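Local coordinates for DUF3201 domain-containing protein (Pyrococcus furiosus, PDB 1YB3) that is of unknown function, a single-chain protein from a hyperthermophilic archaeon that packs helices against an antiparallel beta sheet, at residues E92-E97 and I145-D150; K108-G113 and L118-N123. All blocks are in the same frame, centred on the assembly; numbering follows the deposited sequence. Where two conformers were deposited one is given.

Contact 1 of 2, residues E92-E97 and I145-D150; sequences EELSKE and INFEVD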
# COMPACT_ATOMS: atom_id res chain seq x y z
N GLU A 92 -8.09 -3.04 16.79
CA GLU A 92 -9.16 -2.56 17.68
C GLU A 92 -9.78 -1.24 17.22
O GLU A 92 -10.87 -0.88 17.67
CB GLU A 92 -8.68 -2.46 19.14
CG GLU A 92 -7.65 -1.37 19.42
CD GLU A 92 -6.20 -1.85 19.29
OE1 GLU A 92 -5.96 -2.98 18.80
OE2 GLU A 92 -5.30 -1.07 19.68
N GLU A 93 -9.09 -0.52 16.33
CA GLU A 93 -9.61 0.72 15.76
C GLU A 93 -10.50 0.48 14.55
O GLU A 93 -11.24 1.37 14.12
CB GLU A 93 -8.45 1.64 15.35
CG GLU A 93 -7.76 2.32 16.52
CD GLU A 93 -6.63 3.24 16.09
OE1 GLU A 93 -6.56 3.62 14.89
OE2 GLU A 93 -5.79 3.60 16.96
N LEU A 94 -10.43 -0.72 13.98
CA LEU A 94 -11.17 -1.02 12.77
C LEU A 94 -12.59 -1.51 13.05
O LEU A 94 -12.99 -1.69 14.21
CB LEU A 94 -10.40 -2.04 11.92
CG LEU A 94 -9.00 -1.57 11.54
CD1 LEU A 94 -8.25 -2.70 10.89
CD2 LEU A 94 -9.03 -0.32 10.64
N SER A 95 -13.35 -1.69 11.98
CA SER A 95 -14.73 -2.12 12.08
C SER A 95 -15.10 -2.78 10.78
O SER A 95 -14.44 -2.55 9.75
CB SER A 95 -15.64 -0.91 12.34
OG SER A 95 -15.57 0.02 11.27
N LYS A 96 -16.14 -3.61 10.81
CA LYS A 96 -16.64 -4.28 9.62
C LYS A 96 -16.96 -3.27 8.51
O LYS A 96 -16.64 -3.51 7.34
CB LYS A 96 -17.87 -5.14 9.96
CG LYS A 96 -18.50 -5.87 8.78
CD LYS A 96 -19.76 -6.62 9.25
CE LYS A 96 -20.88 -6.54 8.22
NZ LYS A 96 -22.19 -7.06 8.73
N GLU A 97 -17.58 -2.15 8.88
CA GLU A 97 -17.98 -1.14 7.89
C GLU A 97 -16.79 -0.49 7.18
O GLU A 97 -16.83 -0.27 5.97
CB GLU A 97 -18.90 -0.06 8.46
CG GLU A 97 -19.72 0.64 7.36
CD GLU A 97 -20.55 1.80 7.85
OE1 GLU A 97 -20.83 1.88 9.07
OE2 GLU A 97 -20.92 2.65 7.01
N ILE A 145 -3.21 -4.26 10.98
CA ILE A 145 -3.77 -4.66 9.70
C ILE A 145 -3.38 -3.62 8.65
O ILE A 145 -3.61 -2.43 8.86
CB ILE A 145 -5.33 -4.77 9.74
CG1 ILE A 145 -5.82 -5.60 10.95
CG2 ILE A 145 -5.90 -5.27 8.39
CD1 ILE A 145 -5.19 -7.02 11.10
N ASN A 146 -2.79 -4.09 7.56
CA ASN A 146 -2.31 -3.24 6.48
C ASN A 146 -3.27 -3.23 5.31
O ASN A 146 -3.81 -4.28 4.91
CB ASN A 146 -0.95 -3.72 5.97
CG ASN A 146 0.13 -3.59 7.00
OD1 ASN A 146 0.76 -2.56 7.12
ND2 ASN A 146 0.37 -4.67 7.74
N PHE A 147 -3.46 -2.03 4.72
CA PHE A 147 -4.32 -1.84 3.56
C PHE A 147 -3.43 -1.23 2.49
O PHE A 147 -2.96 -0.11 2.66
CB PHE A 147 -5.44 -0.85 3.91
CG PHE A 147 -6.35 -1.36 5.00
CD1 PHE A 147 -7.56 -1.98 4.68
CD2 PHE A 147 -5.94 -1.29 6.34
CE1 PHE A 147 -8.39 -2.50 5.70
CE2 PHE A 147 -6.73 -1.81 7.36
CZ PHE A 147 -7.97 -2.42 7.04
N GLU A 148 -3.13 -2.01 1.45
CA GLU A 148 -2.23 -1.59 0.37
C GLU A 148 -2.99 -1.42 -0.94
O GLU A 148 -3.77 -2.28 -1.33
CB GLU A 148 -1.07 -2.62 0.16
CG GLU A 148 -0.26 -2.32 -1.09
CD GLU A 148 0.94 -3.26 -1.31
OE1 GLU A 148 1.42 -3.85 -0.31
OE2 GLU A 148 1.40 -3.39 -2.46
N VAL A 149 -2.77 -0.28 -1.61
CA VAL A 149 -3.34 -0.05 -2.93
C VAL A 149 -2.19 0.09 -3.93
O VAL A 149 -1.25 0.86 -3.69
CB VAL A 149 -4.23 1.23 -2.91
CG1 VAL A 149 -4.80 1.49 -4.28
CG2 VAL A 149 -5.35 1.09 -1.80
N ASP A 150 -2.27 -0.68 -5.03
CA ASP A 150 -1.25 -0.67 -6.10
C ASP A 150 -1.77 0.07 -7.34
O ASP A 150 -2.96 -0.03 -7.67
CB ASP A 150 -0.87 -2.10 -6.50
CG ASP A 150 -0.15 -2.87 -5.38
OD1 ASP A 150 0.19 -2.24 -4.36
OD2 ASP A 150 0.06 -4.09 -5.54

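Contact 2 of 2, residues K108-G113 and L118-N123; sequences KLFIYG and LEDFYN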
# COMPACT_ATOMS: atom_id res chain seq x y z
N LYS A 108 -6.87 -2.22 -7.00
CA LYS A 108 -5.80 -3.21 -6.73
C LYS A 108 -5.43 -3.17 -5.26
O LYS A 108 -4.34 -2.70 -4.90
CB LYS A 108 -4.57 -2.94 -7.63
CG LYS A 108 -4.89 -3.00 -9.13
CD LYS A 108 -3.64 -2.86 -9.97
CE LYS A 108 -4.00 -2.59 -11.43
NZ LYS A 108 -2.79 -2.37 -12.26
N LEU A 109 -6.35 -3.66 -4.44
CA LEU A 109 -6.25 -3.64 -2.99
C LEU A 109 -5.84 -4.98 -2.41
O LEU A 109 -6.34 -6.03 -2.82
CB LEU A 109 -7.62 -3.25 -2.40
CG LEU A 109 -7.80 -3.30 -0.88
CD1 LEU A 109 -7.02 -2.17 -0.23
CD2 LEU A 109 -9.29 -3.19 -0.56
N PHE A 110 -4.96 -4.91 -1.43
CA PHE A 110 -4.60 -6.06 -0.59
C PHE A 110 -4.79 -5.66 0.87
O PHE A 110 -4.45 -4.55 1.28
CB PHE A 110 -3.12 -6.45 -0.80
CG PHE A 110 -2.77 -6.86 -2.21
CD1 PHE A 110 -2.70 -8.20 -2.56
CD2 PHE A 110 -2.50 -5.90 -3.19
CE1 PHE A 110 -2.36 -8.59 -3.89
CE2 PHE A 110 -2.17 -6.26 -4.50
CZ PHE A 110 -2.11 -7.62 -4.85
N ILE A 111 -5.30 -6.59 1.68
CA ILE A 111 -5.38 -6.36 3.12
C ILE A 111 -4.70 -7.55 3.78
O ILE A 111 -5.07 -8.70 3.50
CB ILE A 111 -6.84 -6.30 3.60
CG1 ILE A 111 -7.64 -5.27 2.79
CG2 ILE A 111 -6.90 -5.99 5.10
CD1 ILE A 111 -9.16 -5.30 3.08
N TYR A 112 -3.72 -7.27 4.61
CA TYR A 112 -2.83 -8.32 5.15
C TYR A 112 -2.30 -7.96 6.52
O TYR A 112 -2.28 -6.81 6.89
CB TYR A 112 -1.69 -8.64 4.16
CG TYR A 112 -0.84 -7.47 3.70
CD1 TYR A 112 0.22 -6.98 4.47
CD2 TYR A 112 -1.08 -6.87 2.45
CE1 TYR A 112 1.03 -5.90 4.02
CE2 TYR A 112 -0.28 -5.80 1.99
CZ TYR A 112 0.76 -5.32 2.77
OH TYR A 112 1.56 -4.28 2.32
N GLY A 113 -1.86 -8.98 7.28
CA GLY A 113 -1.24 -8.75 8.58
C GLY A 113 0.24 -8.40 8.47
O GLY A 113 0.64 -7.67 7.57
N LEU A 118 2.07 -14.11 3.63
CA LEU A 118 1.57 -15.12 4.56
C LEU A 118 0.18 -14.84 5.10
O LEU A 118 -0.67 -15.71 5.08
CB LEU A 118 2.54 -15.30 5.73
CG LEU A 118 2.32 -16.53 6.64
CD1 LEU A 118 2.49 -17.83 5.85
CD2 LEU A 118 3.25 -16.48 7.84
N GLU A 119 -0.06 -13.62 5.58
CA GLU A 119 -1.31 -13.32 6.26
C GLU A 119 -2.21 -12.44 5.41
O GLU A 119 -2.44 -11.28 5.75
CB GLU A 119 -1.03 -12.63 7.60
CG GLU A 119 -0.43 -13.52 8.69
CD GLU A 119 1.01 -13.18 9.04
OE1 GLU A 119 1.44 -12.03 8.87
OE2 GLU A 119 1.71 -14.09 9.53
N ASP A 120 -2.72 -13.00 4.32
CA ASP A 120 -3.61 -12.25 3.43
C ASP A 120 -5.09 -12.38 3.80
O ASP A 120 -5.68 -13.46 3.71
CB ASP A 120 -3.34 -12.59 1.96
CG ASP A 120 -4.00 -11.60 1.03
OD1 ASP A 120 -3.51 -10.43 0.93
OD2 ASP A 120 -5.00 -11.99 0.39
N PHE A 121 -5.68 -11.25 4.18
CA PHE A 121 -7.10 -11.20 4.49
C PHE A 121 -7.97 -10.97 3.25
O PHE A 121 -9.08 -11.51 3.15
CB PHE A 121 -7.38 -10.11 5.54
CG PHE A 121 -6.71 -10.34 6.85
CD1 PHE A 121 -7.14 -11.37 7.71
CD2 PHE A 121 -5.63 -9.54 7.25
CE1 PHE A 121 -6.50 -11.57 8.94
CE2 PHE A 121 -5.00 -9.75 8.48
CZ PHE A 121 -5.44 -10.76 9.33
N TYR A 122 -7.45 -10.16 2.32
CA TYR A 122 -8.13 -9.84 1.07
C TYR A 122 -7.08 -9.67 -0.01
O TYR A 122 -6.05 -9.01 0.22
CB TYR A 122 -8.97 -8.56 1.22
CG TYR A 122 -9.66 -8.09 -0.05
CD1 TYR A 122 -10.94 -8.55 -0.38
CD2 TYR A 122 -9.04 -7.16 -0.90
CE1 TYR A 122 -11.58 -8.10 -1.56
CE2 TYR A 122 -9.65 -6.72 -2.06
CZ TYR A 122 -10.93 -7.18 -2.38
OH TYR A 122 -11.53 -6.71 -3.53
N ASN A 123 -7.33 -10.28 -1.16
CA ASN A 123 -6.52 -10.12 -2.36
C ASN A 123 -7.50 -9.84 -3.49
O ASN A 123 -8.37 -10.67 -3.77
CB ASN A 123 -5.72 -11.41 -2.64
CG ASN A 123 -4.72 -11.25 -3.78
OD1 ASN A 123 -5.01 -10.63 -4.78
ND2 ASN A 123 -3.54 -11.86 -3.62

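Contact 1 of 2, residues E92-E97 and I145-D150
Leu-94 alone carries the contact from segment 92-97, meeting Ile-145 and Phe-147, two residues whose side chains rise from the same face of strand 144-150. One methyl group does the touching. CD1 of Leu-94 lies 3.8 Å from CB of Ile-145 and equally close to its CG1, so it rests against the base of that side chain and not its end. The same CD1 reaches the ring of Phe-147 in the ring plane, at the rim made by CE2 and CZ, with CD1 to CZ 3.9 Å; the methyl thus abuts the ring edge and does not cover a face. The extended second torsion of Leu-94 (chi2 172°) carries CD1 onward to the strand. No hydrogen bond joins the segments, and only 105 Å² of surface is buried between them, a small and purely apolar meeting. Further hydrophobic neighbours enclose it: Trp-134 of helix 130-138 and Leu-174 near the C-terminus touch Leu-94, while Phe-98 meets the Phe-147 ring edge-to-face.

Ser-95, next along, is the N-cap of helix 96-105, its OG making a weak hydrogen bond to the backbone N of Phe-98. Leu-94 thus lies one residue ahead of the N-cap, where the chain turns from the sheet into the helix. A leucine immediately ahead of a capped helix, buried against alternate residues of a strand, is here part of the hydrophobic core between an antiparallel sheet and the helices on its face, as in alpha+beta folds that pack helices on one antiparallel sheet.

Contact 2 of 2, residues K108-G113 and L118-N123
A classic beta bulge, in which Phe-121 and Tyr-122 both face Ile-111, interrupts the antiparallel hairpin of strands 108-112 and 120-123. Ile-111 N donates to Tyr-122 O at 2.9 Å, and Ile-111 O takes two hydrogens in return, from Tyr-122 N at 3.0 Å and from Phe-121 N at 2.7 Å; the latter bond is the more bent, 138° at the hydrogen. Two N-H groups thus grip one carbonyl, and the register slips by one residue before Gly-113 N binds Glu-119 O at 2.8 Å. The corner at Phe-121 brings its ring against the backbone of the other strand, CE2 lying 3.4 Å from Gly-113 N; a side chain at Gly-113 would crowd CB of Glu-119.

Tyr-122 and Ile-111 share a face of the sheet, CD1 of the isoleucine resting 3.8 Å from CB of the tyrosine. With CG of Tyr-122 swung opposite its own N (chi1 177°), the ring runs back to Leu-109 and presents its edge, CE2 lying 3.5 Å from Leu-109 O.

On the opposite face of the sheet, Asn-123 and Phe-110 lie side by side and point the same way, OD1 of Asn-123 3.5 Å from CE1 of Phe-110 and the amide and ring planes 64° apart. OD1 also accepts from Glu-125 N. With an alanine here, Glu-125 N would probably lose its side-chain acceptor and a gap would open beside CE1 of Phe-110.

Helices 96-105 and 130-138 cover the Tyr-122 face, through Ile-103 and Val-133, while strand 144-150 pairs with the other side of 108-112, and 120-123 is the outermost strand within the chain.

The centres of contacts 1 and 2 lie about 10 Å apart, and both reach the seven-stranded antiparallel sheet. In chain order, 92-97 comes first, then both segments of contact 2, and finally 145-150, so the whole hairpin is made between the two halves of contact 1. Strand 144-150 returns to insert between 82-90 and 108-112, becoming their shared neighbour. It probably meets contact 2 by hydrogen bonds, Asn-146 N to Tyr-112 O at 2.8 Å and Glu-148 OE1 with Tyr-112 OH at 2.7 Å. Helix 96-105, which begins within 92-97, is followed by strand 108-112; helices 96-105 and 130-138 and the shared sheet place both contacts in one hydrophobic core.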